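Local coordinates for protein NAD(+) phosphorylase MbcT (Mycobacterium tuberculosis, PDB 6FKG) that degrades NAD(+) by phosphorolysis as the toxic half of a type II toxin-antitoxin system, killing the cell unless its antitoxin MbcA blocks the active site, at residues R16-W21 and D98-D103; C25-G30 and P55-A60; H92-T97 and G165-R170. One frame throughout, in Å; residues are numbered along the deposited sequence.

Contact 1 (R16-W21 and D98-D103); sequences RGTIEW and DLAVLD
Ile19 and Val101 face each other as a hydrogen-bonded pair of antiparallel strands, each residue giving its N-H and its carbonyl to the other. The bond from Val101 N to Ile19 O measures 2.8 Å, and its return, Ile19 N to Val101 O, is 2.9 Å. Two residues on, Trp21 N binds Leu99 O and Leu99 N binds Trp21 O, both bent to 152° at the hydrogen. Asp98 and Leu99 together oppose Trp21, which makes a G1 beta bulge; Asp98 N is turned instead to the hydroxyl of Ser22. At the other end water replaces direct pairing. One water takes a bond from Asp103 N and donates to Gly17 O at 2.7 Å; a second accepts from Arg16 NE, in the guanidinium plane at its edge, and donates to Asp103 O.

Side chains add apolar cover on the face of Ile19, Trp21 and Val101. Ile19 CG1, placed between backbone N and carbonyl carbon (chi1 64°), lies 3.8 Å from Val101 CG2, which also meets Trp21 CB. Ile19 CD1 reaches Asp103 OD2 at 3.6 Å, while the other oxygen of that carboxylate, OD1, is hydrogen-bonded to Thr105. On the reverse face the carboxylates of Glu20 and Asp98 stack with planes 15° apart, Glu20 OE1 being 3.6 Å from Asp98 OD1.

Beyond this pair, strand 89-103 is also hydrogen-bonded to Gln141, Gly142 and Leu144, so the contact joins the start of strand 19-30 to a sheet that continues past it. The N and O of Ile19, Val101, Trp21 and Leu99 are matched directly, and Gly17 O with the N and O of Asp103 through water, whereas the two stacked acids probably repel one another and may raise each other's affinity for a proton.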
loop_
_atom_site.group_PDB
_atom_site.type_symbol
_atom_site.label_atom_id
_atom_site.label_comp_id
_atom_site.label_asym_id
_atom_site.label_seq_id
_atom_site.Cartn_x
_atom_site.Cartn_y
_atom_site.Cartn_z
ATOM N N ARG B 16 -6.776 -41.453 16.386
ATOM C CA ARG B 16 -8.008 -42.118 15.948
ATOM C C ARG B 16 -7.695 -43.210 14.933
ATOM O O ARG B 16 -8.303 -44.280 14.945
ATOM C CB ARG B 16 -8.995 -41.126 15.323
ATOM C CG ARG B 16 -9.444 -39.984 16.215
ATOM C CD ARG B 16 -10.284 -40.474 17.372
ATOM N NE ARG B 16 -11.428 -41.281 16.946
ATOM C CZ ARG B 16 -12.281 -41.846 17.793
ATOM N NH1 ARG B 16 -12.118 -41.680 19.097
ATOM N NH2 ARG B 16 -13.295 -42.577 17.344
ATOM N N GLY B 17 -6.751 -42.923 14.042
ATOM C CA GLY B 17 -6.403 -43.851 12.988
ATOM C C GLY B 17 -7.527 -44.028 11.983
ATOM O O GLY B 17 -8.475 -43.235 11.934
ATOM N N THR B 18 -7.415 -45.075 11.178
ATOM C CA THR B 18 -8.331 -45.317 10.076
ATOM C C THR B 18 -9.047 -46.639 10.250
ATOM O O THR B 18 -8.629 -47.481 11.051
ATOM C CB THR B 18 -7.603 -45.356 8.717
ATOM O OG1 THR B 18 -6.618 -46.392 8.747
ATOM C CG2 THR B 18 -6.926 -44.030 8.402
ATOM N N ILE B 19 -10.127 -46.810 9.494
ATOM C CA ILE B 19 -10.725 -48.122 9.288
ATOM C C ILE B 19 -10.744 -48.390 7.789
ATOM O O ILE B 19 -10.679 -47.454 6.991
ATOM C CB ILE B 19 -12.160 -48.222 9.849
ATOM C CG1 ILE B 19 -13.090 -47.264 9.109
ATOM C CG2 ILE B 19 -12.177 -47.969 11.353
ATOM C CD1 ILE B 19 -14.555 -47.435 9.484
ATOM N N GLU B 20 -10.812 -49.658 7.405
ATOM C CA GLU B 20 -10.990 -50.002 6.000
ATOM C C GLU B 20 -12.471 -50.112 5.700
ATOM O O GLU B 20 -13.188 -50.904 6.311
ATOM C CB GLU B 20 -10.272 -51.304 5.644
ATOM C CG GLU B 20 -8.797 -51.121 5.366
ATOM C CD GLU B 20 -8.177 -52.314 4.669
ATOM O OE1 GLU B 20 -8.761 -53.418 4.731
ATOM O OE2 GLU B 20 -7.100 -52.142 4.060
ATOM N N TRP B 21 -12.927 -49.303 4.757
ATOM C CA TRP B 21 -14.344 -49.206 4.479
ATOM C C TRP B 21 -14.660 -49.606 3.043
ATOM O O TRP B 21 -14.033 -49.130 2.098
ATOM C CB TRP B 21 -14.803 -47.783 4.755
ATOM C CG TRP B 21 -16.272 -47.593 4.858
ATOM C CD1 TRP B 21 -17.082 -47.974 5.887
ATOM C CD2 TRP B 21 -17.106 -46.919 3.916
ATOM N NE1 TRP B 21 -18.379 -47.586 5.633
ATOM C CE2 TRP B 21 -18.418 -46.934 4.431
ATOM C CE3 TRP B 21 -16.871 -46.307 2.682
ATOM C CZ2 TRP B 21 -19.487 -46.375 3.749
ATOM C CZ3 TRP B 21 -17.932 -45.748 2.011
ATOM C CH2 TRP B 21 -19.220 -45.775 2.546
ATOM N N ASP B 98 -12.036 -51.240 0.514
ATOM C CA ASP B 98 -10.995 -51.149 1.536
ATOM C C ASP B 98 -10.329 -49.774 1.647
ATOM O O ASP B 98 -9.118 -49.686 1.831
ATOM C CB ASP B 98 -9.935 -52.221 1.279
ATOM C CG ASP B 98 -10.499 -53.624 1.374
ATOM O OD1 ASP B 98 -11.378 -53.856 2.233
ATOM O OD2 ASP B 98 -10.069 -54.495 0.591
ATOM N N LEU B 99 -11.121 -48.709 1.558
ATOM C CA LEU B 99 -10.586 -47.355 1.678
ATOM C C LEU B 99 -10.243 -47.073 3.134
ATOM O O LEU B 99 -11.074 -47.266 4.026
ATOM C CB LEU B 99 -11.589 -46.320 1.152
ATOM C CG LEU B 99 -11.031 -44.981 0.666
ATOM C CD1 LEU B 99 -10.213 -45.184 -0.593
ATOM C CD2 LEU B 99 -12.139 -43.954 0.433
ATOM N N ALA B 100 -9.008 -46.641 3.374
ATOM C CA ALA B 100 -8.539 -46.340 4.725
ATOM C C ALA B 100 -9.009 -44.955 5.117
ATOM O O ALA B 100 -8.429 -43.956 4.701
ATOM C CB ALA B 100 -7.004 -46.440 4.812
ATOM N N VAL B 101 -10.070 -44.891 5.916
ATOM C CA VAL B 101 -10.722 -43.619 6.170
ATOM C C VAL B 101 -10.788 -43.271 7.652
ATOM O O VAL B 101 -10.899 -44.149 8.508
ATOM C CB VAL B 101 -12.158 -43.610 5.597
ATOM C CG1 VAL B 101 -12.128 -43.834 4.097
ATOM C CG2 VAL B 101 -13.007 -44.684 6.282
ATOM N N LEU B 102 -10.695 -41.978 7.946
ATOM C CA LEU B 102 -11.011 -41.472 9.271
ATOM C C LEU B 102 -12.517 -41.606 9.506
ATOM O O LEU B 102 -13.313 -41.021 8.772
ATOM C CB LEU B 102 -10.578 -40.012 9.407
ATOM C CG LEU B 102 -10.846 -39.365 10.771
ATOM C CD1 LEU B 102 -10.004 -40.006 11.872
ATOM C CD2 LEU B 102 -10.559 -37.873 10.666
ATOM N N ASP B 103 -12.910 -42.380 10.515
ATOM C CA ASP B 103 -14.333 -42.639 10.747
ATOM C C ASP B 103 -14.944 -41.624 11.698
ATOM O O ASP B 103 -14.761 -41.721 12.903
ATOM C CB ASP B 103 -14.543 -44.049 11.308
ATOM C CG ASP B 103 -16.012 -44.403 11.470
ATOM O OD1 ASP B 103 -16.892 -43.612 11.060
ATOM O OD2 ASP B 103 -16.287 -45.490 12.002
HETATM O O HOH W 1 -12.319 -42.138 14.398
HETATM O O HOH W 2 -11.104 -43.698 12.444
#

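Contact 2 (C25-G30 and P55-A60); sequences CYRYTG and PAIYLA
Arg27 runs its side chain across that of Ile57 at about a right angle, and this crossing is the main side-chain meeting of the contact. With CG anti to the backbone N (chi1 -180°) and the chain extended as far as NE, the arginine passes Tyr58 O, 3.4 Å from its CG, and brings one face of its guanidinium against Ile57 CG2. That methyl is 3.8 Å from Arg27 NH1 and offset toward the rim; Thr29 CG2 covers the opposite face. Held between two methyls, the flat group directs its N-H bonds outward, NH1 to Ala35 O and NH2 to Ser37 O and to Glu111 O of the antitoxin MbcA.

Nearer the crossing point of the strands the packing is apolar. Leu59 CB meets Cys25 CB at 3.9 Å, and Leu59 CD2 is equally far from Arg27 CB. Tyr26 turns its ring away from strand 56-60, presenting to Ala60 O an edge near the ring plane.

The backbones meet in one bridge, Tyr26 with Ala60: Ala60 N reaches Tyr26 O at 2.8 Å and Tyr26 N reaches Ala60 O at 2.9 Å. The N-to-C directions of the two short segments are 125° apart, well short of antiparallel, so the strands diverge, and a water spans the opening from Tyr28 N to Tyr58 O, 3.0 Å from the latter.

Methyls on both faces, and carbonyl oxygens of two chains at NH1 and NH2, thus hold the buried guanidinium flat and fix its rotation. Since MbcA neutralises the toxin by blocking access to its active site, the bond to Glu111 of MbcA ties this contact directly to the inhibitory interface.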
loop_
_atom_site.group_PDB
_atom_site.type_symbol
_atom_site.label_atom_id
_atom_site.label_comp_id
_atom_site.label_asym_id
_atom_site.label_seq_id
_atom_site.Cartn_x
_atom_site.Cartn_y
_atom_site.Cartn_z
ATOM N N CYS B 25 -21.164 -46.680 -3.484
ATOM C CA CYS B 25 -21.445 -45.278 -3.206
ATOM C C CYS B 25 -21.940 -44.546 -4.441
ATOM O O CYS B 25 -21.921 -45.078 -5.549
ATOM C CB CYS B 25 -20.204 -44.565 -2.664
ATOM S SG CYS B 25 -19.658 -45.171 -1.047
ATOM N N TYR B 26 -22.355 -43.305 -4.231
ATOM C CA TYR B 26 -23.021 -42.542 -5.269
ATOM C C TYR B 26 -22.517 -41.122 -5.287
ATOM O O TYR B 26 -22.301 -40.494 -4.245
ATOM C CB TYR B 26 -24.547 -42.565 -5.050
ATOM C CG TYR B 26 -25.099 -43.962 -5.093
ATOM C CD1 TYR B 26 -25.115 -44.762 -3.952
ATOM C CD2 TYR B 26 -25.564 -44.502 -6.283
ATOM C CE1 TYR B 26 -25.595 -46.057 -3.997
ATOM C CE2 TYR B 26 -26.047 -45.784 -6.336
ATOM C CZ TYR B 26 -26.065 -46.554 -5.194
ATOM O OH TYR B 26 -26.550 -47.830 -5.259
ATOM N N ARG B 27 -22.333 -40.622 -6.496
ATOM C CA ARG B 27 -21.888 -39.270 -6.707
ATOM C C ARG B 27 -22.676 -38.675 -7.871
ATOM O O ARG B 27 -22.971 -39.391 -8.811
ATOM C CB ARG B 27 -20.392 -39.266 -7.026
ATOM C CG ARG B 27 -19.866 -37.902 -7.250
ATOM C CD ARG B 27 -18.520 -37.911 -7.947
ATOM N NE ARG B 27 -18.055 -36.539 -7.983
ATOM C CZ ARG B 27 -16.937 -36.150 -8.569
ATOM N NH1 ARG B 27 -16.160 -37.051 -9.167
ATOM N NH2 ARG B 27 -16.597 -34.866 -8.545
ATOM N N TYR B 28 -22.984 -37.379 -7.844
ATOM C CA TYR B 28 -23.580 -36.768 -9.032
ATOM C C TYR B 28 -22.633 -35.690 -9.571
ATOM O O TYR B 28 -21.841 -35.096 -8.831
ATOM C CB TYR B 28 -25.005 -36.205 -8.739
ATOM C CG TYR B 28 -24.999 -34.897 -7.982
ATOM C CD1 TYR B 28 -24.746 -34.867 -6.620
ATOM C CD2 TYR B 28 -25.246 -33.694 -8.630
ATOM C CE1 TYR B 28 -24.716 -33.678 -5.924
ATOM C CE2 TYR B 28 -25.211 -32.492 -7.940
ATOM C CZ TYR B 28 -24.946 -32.491 -6.593
ATOM O OH TYR B 28 -24.920 -31.296 -5.904
ATOM N N THR B 29 -22.655 -35.507 -10.890
ATOM C CA THR B 29 -21.853 -34.487 -11.542
ATOM C C THR B 29 -22.653 -33.974 -12.723
ATOM O O THR B 29 -23.609 -34.618 -13.157
ATOM C CB THR B 29 -20.494 -35.022 -12.093
ATOM O OG1 THR B 29 -20.742 -35.931 -13.169
ATOM C CG2 THR B 29 -19.665 -35.696 -11.010
ATOM N N GLY B 30 -22.248 -32.835 -13.266
ATOM C CA GLY B 30 -22.669 -32.479 -14.609
ATOM C C GLY B 30 -22.367 -33.628 -15.546
ATOM O O GLY B 30 -21.398 -34.386 -15.337
ATOM N N PRO B 55 -7.141 -32.581 -4.764
ATOM C CA PRO B 55 -8.454 -32.954 -5.286
ATOM C C PRO B 55 -9.231 -33.719 -4.233
ATOM O O PRO B 55 -8.648 -34.413 -3.389
ATOM C CB PRO B 55 -8.135 -33.852 -6.496
ATOM C CG PRO B 55 -6.671 -33.703 -6.753
ATOM C CD PRO B 55 -6.038 -33.260 -5.469
ATOM N N ALA B 56 -10.548 -33.583 -4.271
ATOM C CA ALA B 56 -11.400 -34.342 -3.358
ATOM C C ALA B 56 -12.702 -34.692 -4.053
ATOM O O ALA B 56 -13.207 -33.913 -4.858
ATOM C CB ALA B 56 -11.671 -33.548 -2.070
ATOM N N ILE B 57 -13.225 -35.876 -3.732
ATOM C CA ILE B 57 -14.453 -36.402 -4.330
ATOM C C ILE B 57 -15.469 -36.623 -3.232
ATOM O O ILE B 57 -15.163 -37.273 -2.240
ATOM C CB ILE B 57 -14.233 -37.761 -5.025
ATOM C CG1 ILE B 57 -13.175 -37.682 -6.123
ATOM C CG2 ILE B 57 -15.532 -38.274 -5.615
ATOM C CD1 ILE B 57 -12.883 -39.060 -6.705
ATOM N N TYR B 58 -16.687 -36.118 -3.416
ATOM C CA TYR B 58 -17.731 -36.306 -2.418
ATOM C C TYR B 58 -18.741 -37.368 -2.868
ATOM O O TYR B 58 -19.340 -37.249 -3.940
ATOM C CB TYR B 58 -18.417 -34.964 -2.145
ATOM C CG TYR B 58 -17.553 -34.032 -1.312
ATOM C CD1 TYR B 58 -16.530 -33.295 -1.895
ATOM C CD2 TYR B 58 -17.744 -33.930 0.067
ATOM C CE1 TYR B 58 -15.720 -32.455 -1.131
ATOM C CE2 TYR B 58 -16.942 -33.098 0.838
ATOM C CZ TYR B 58 -15.925 -32.373 0.231
ATOM O OH TYR B 58 -15.124 -31.557 0.991
ATOM N N LEU B 59 -18.892 -38.419 -2.056
ATOM C CA LEU B 59 -19.820 -39.508 -2.348
ATOM C C LEU B 59 -20.771 -39.729 -1.186
ATOM O O LEU B 59 -20.454 -39.389 -0.060
ATOM C CB LEU B 59 -19.065 -40.813 -2.636
ATOM C CG LEU B 59 -18.015 -40.683 -3.752
ATOM C CD1 LEU B 59 -16.635 -40.903 -3.187
ATOM C CD2 LEU B 59 -18.285 -41.677 -4.845
ATOM N N ALA B 60 -21.927 -40.333 -1.464
ATOM C CA ALA B 60 -22.863 -40.710 -0.405
ATOM C C ALA B 60 -23.012 -42.229 -0.382
ATOM O O ALA B 60 -22.729 -42.874 -1.391
ATOM C CB ALA B 60 -24.210 -40.046 -0.631
HETATM O O HOH W 3 -21.595 -35.888 -5.417
#

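Contact 3 (H92-T97 and G165-R170); sequences HTIDVT and GQLQLR
Ile94, Val96 and Leu167 form the buried part of this antiparallel pair, with the exposed Leu169 as its solvent-side margin. Leu169 CD1 lies 3.8 Å from Ile94 CG1, those two side chains crossing at a slant, and equally far from His92 CB, whereas Val96 and Leu167 run side by side. Leu59 and Ile57 of strand 56-60 pack onto Ile94 and Leu167 and continue the core.

The reverse face is polar and looser. There the exposed Arg170 brings NE to Asp95 OD2 at 2.8 Å, a salt bridge whose hydrogen bond is weak: the angle at hydrogen is 122°, with carboxylate and guanidinium planes 75° apart. A bend at chi2 (-40°) folds the arginine back over the aspartate and sets Asp95 CB over one guanidinium face. Asp95 OD1 turns to the hydroxyl of Thr24. A water 2.6 Å from Thr97 OG1 also touches Asp95 O and Gly165 O.

Between the faces the backbones bond regularly, from Arg170 N to Thr93 O through the Asp95–Gln168 pair to Thr97 N and Gln166 O. The Gln166 amide extends the pairing: NE2 donates to Thr97 O at 3.1 Å, in both the amide and carbonyl planes, while OE1 accepts from Gln141 and Arg163 N.

Through this contact strands 89-103 and 167-174 pair antiparallel in the mixed sheet of the RES domain.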
loop_
_atom_site.group_PDB
_atom_site.type_symbol
_atom_site.label_atom_id
_atom_site.label_comp_id
_atom_site.label_asym_id
_atom_site.label_seq_id
_atom_site.Cartn_x
_atom_site.Cartn_y
_atom_site.Cartn_z
ATOM N N HIS B 92 -23.585 -41.314 -10.740
ATOM C CA HIS B 92 -22.553 -42.335 -10.834
ATOM C C HIS B 92 -22.575 -43.281 -9.664
ATOM O O HIS B 92 -22.557 -42.858 -8.514
ATOM C CB HIS B 92 -21.179 -41.682 -10.906
ATOM C CG HIS B 92 -21.100 -40.590 -11.912
ATOM N ND1 HIS B 92 -21.150 -40.831 -13.270
ATOM C CD2 HIS B 92 -20.990 -39.248 -11.767
ATOM C CE1 HIS B 92 -21.062 -39.679 -13.915
ATOM N NE2 HIS B 92 -20.967 -38.704 -13.026
ATOM N N THR B 93 -22.602 -44.564 -9.973
ATOM C CA THR B 93 -22.504 -45.608 -8.978
ATOM C C THR B 93 -21.051 -46.040 -8.925
ATOM O O THR B 93 -20.513 -46.496 -9.928
ATOM C CB THR B 93 -23.388 -46.797 -9.336
ATOM O OG1 THR B 93 -24.742 -46.355 -9.481
ATOM C CG2 THR B 93 -23.311 -47.867 -8.261
ATOM N N ILE B 94 -20.422 -45.874 -7.768
ATOM C CA ILE B 94 -18.986 -46.100 -7.626
ATOM C C ILE B 94 -18.730 -47.022 -6.450
ATOM O O ILE B 94 -19.027 -46.683 -5.304
ATOM C CB ILE B 94 -18.221 -44.777 -7.433
ATOM C CG1 ILE B 94 -18.407 -43.875 -8.665
ATOM C CG2 ILE B 94 -16.729 -45.049 -7.157
ATOM C CD1 ILE B 94 -18.029 -42.405 -8.448
ATOM N N ASP B 95 -18.201 -48.204 -6.747
ATOM C CA ASP B 95 -17.826 -49.159 -5.714
ATOM C C ASP B 95 -16.517 -48.740 -5.044
ATOM O O ASP B 95 -15.506 -48.489 -5.714
ATOM C CB ASP B 95 -17.685 -50.570 -6.295
ATOM C CG ASP B 95 -19.020 -51.247 -6.533
ATOM O OD1 ASP B 95 -20.035 -50.800 -5.963
ATOM O OD2 ASP B 95 -19.049 -52.252 -7.274
ATOM N N VAL B 96 -16.545 -48.672 -3.718
ATOM C CA VAL B 96 -15.363 -48.319 -2.928
ATOM C C VAL B 96 -14.894 -49.557 -2.161
ATOM O O VAL B 96 -15.695 -50.205 -1.484
ATOM C CB VAL B 96 -15.667 -47.168 -1.944
ATOM C CG1 VAL B 96 -14.450 -46.851 -1.083
ATOM C CG2 VAL B 96 -16.146 -45.938 -2.704
ATOM N N THR B 97 -13.607 -49.880 -2.264
ATOM C CA THR B 97 -13.074 -51.097 -1.655
ATOM C C THR B 97 -11.889 -50.824 -0.742
ATOM O O THR B 97 -10.882 -50.255 -1.164
ATOM C CB THR B 97 -12.640 -52.117 -2.731
ATOM O OG1 THR B 97 -13.748 -52.382 -3.598
ATOM C CG2 THR B 97 -12.167 -53.429 -2.085
ATOM N N GLY B 165 -8.276 -49.972 -8.458
ATOM C CA GLY B 165 -9.583 -50.556 -8.235
ATOM C C GLY B 165 -10.213 -50.329 -6.872
ATOM O O GLY B 165 -11.221 -50.960 -6.560
ATOM N N GLN B 166 -9.625 -49.450 -6.061
ATOM C CA GLN B 166 -10.226 -49.077 -4.779
ATOM C C GLN B 166 -11.485 -48.258 -5.022
ATOM O O GLN B 166 -12.452 -48.336 -4.264
ATOM C CB GLN B 166 -9.242 -48.291 -3.910
ATOM C CG GLN B 166 -8.235 -49.164 -3.180
ATOM C CD GLN B 166 -7.622 -48.461 -1.984
ATOM O OE1 GLN B 166 -6.587 -47.809 -2.104
ATOM N NE2 GLN B 166 -8.260 -48.589 -0.823
ATOM N N LEU B 167 -11.458 -47.461 -6.080
ATOM C CA LEU B 167 -12.661 -46.805 -6.564
ATOM C C LEU B 167 -12.938 -47.326 -7.970
ATOM O O LEU B 167 -12.078 -47.257 -8.837
ATOM C CB LEU B 167 -12.504 -45.285 -6.576
ATOM C CG LEU B 167 -12.992 -44.465 -5.387
ATOM C CD1 LEU B 167 -12.330 -44.919 -4.104
ATOM C CD2 LEU B 167 -12.687 -43.004 -5.652
ATOM N N GLN B 168 -14.132 -47.860 -8.191
ATOM C CA GLN B 168 -14.478 -48.406 -9.496
ATOM C C GLN B 168 -15.841 -47.926 -9.945
ATOM O O GLN B 168 -16.848 -48.195 -9.283
ATOM C CB GLN B 168 -14.451 -49.935 -9.467
ATOM C CG GLN B 168 -13.058 -50.525 -9.292
ATOM C CD GLN B 168 -13.082 -52.030 -9.099
ATOM O OE1 GLN B 168 -13.809 -52.549 -8.249
ATOM N NE2 GLN B 168 -12.290 -52.738 -9.893
ATOM N N LEU B 169 -15.868 -47.206 -11.064
ATOM C CA LEU B 169 -17.124 -46.730 -11.638
ATOM C C LEU B 169 -17.902 -47.917 -12.190
ATOM O O LEU B 169 -17.394 -48.640 -13.040
ATOM C CB LEU B 169 -16.867 -45.710 -12.746
ATOM C CG LEU B 169 -18.111 -45.159 -13.432
ATOM C CD1 LEU B 169 -18.957 -44.371 -12.430
ATOM C CD2 LEU B 169 -17.734 -44.303 -14.640
ATOM N N ARG B 170 -19.121 -48.121 -11.695
ATOM C CA ARG B 170 -19.940 -49.264 -12.103
ATOM C C ARG B 170 -20.977 -48.859 -13.131
ATOM O O ARG B 170 -21.296 -49.620 -14.027
ATOM C CB ARG B 170 -20.650 -49.893 -10.900
ATOM C CG ARG B 170 -19.739 -50.618 -9.932
ATOM C CD ARG B 170 -18.665 -51.408 -10.672
ATOM N NE ARG B 170 -18.223 -52.564 -9.900
ATOM C CZ ARG B 170 -17.021 -53.124 -10.008
ATOM N NH1 ARG B 170 -16.122 -52.631 -10.852
ATOM N NH2 ARG B 170 -16.714 -54.176 -9.261
HETATM O O HOH W 4 -13.867 -50.789 -5.650
#

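In the fold
From the N terminus, strand 19-30 enters through contact 1, which closes the longest sequence gap by pairing its start with 98-103. Contact 2 is nested inside that loop: the far end of the same strand bridges to strand 56-60. The centres of contacts 1 and 2 are about 18 Å apart. Strand 89-103 then supplies 92-97 to contact 3 before 98-103 to contact 1, and because 165-170 comes last, contacts 1 and 3 cross; contacts 2 and 3 follow in series. The carbonyl of Arg27 and the hydroxyl of Thr29 each probably hydrogen-bond His92, joining contacts 2 and 3. The 92-97 part of strand 89-103 thus lies between strands 19-30 and 167-174, while contact 2 ties in 56-60.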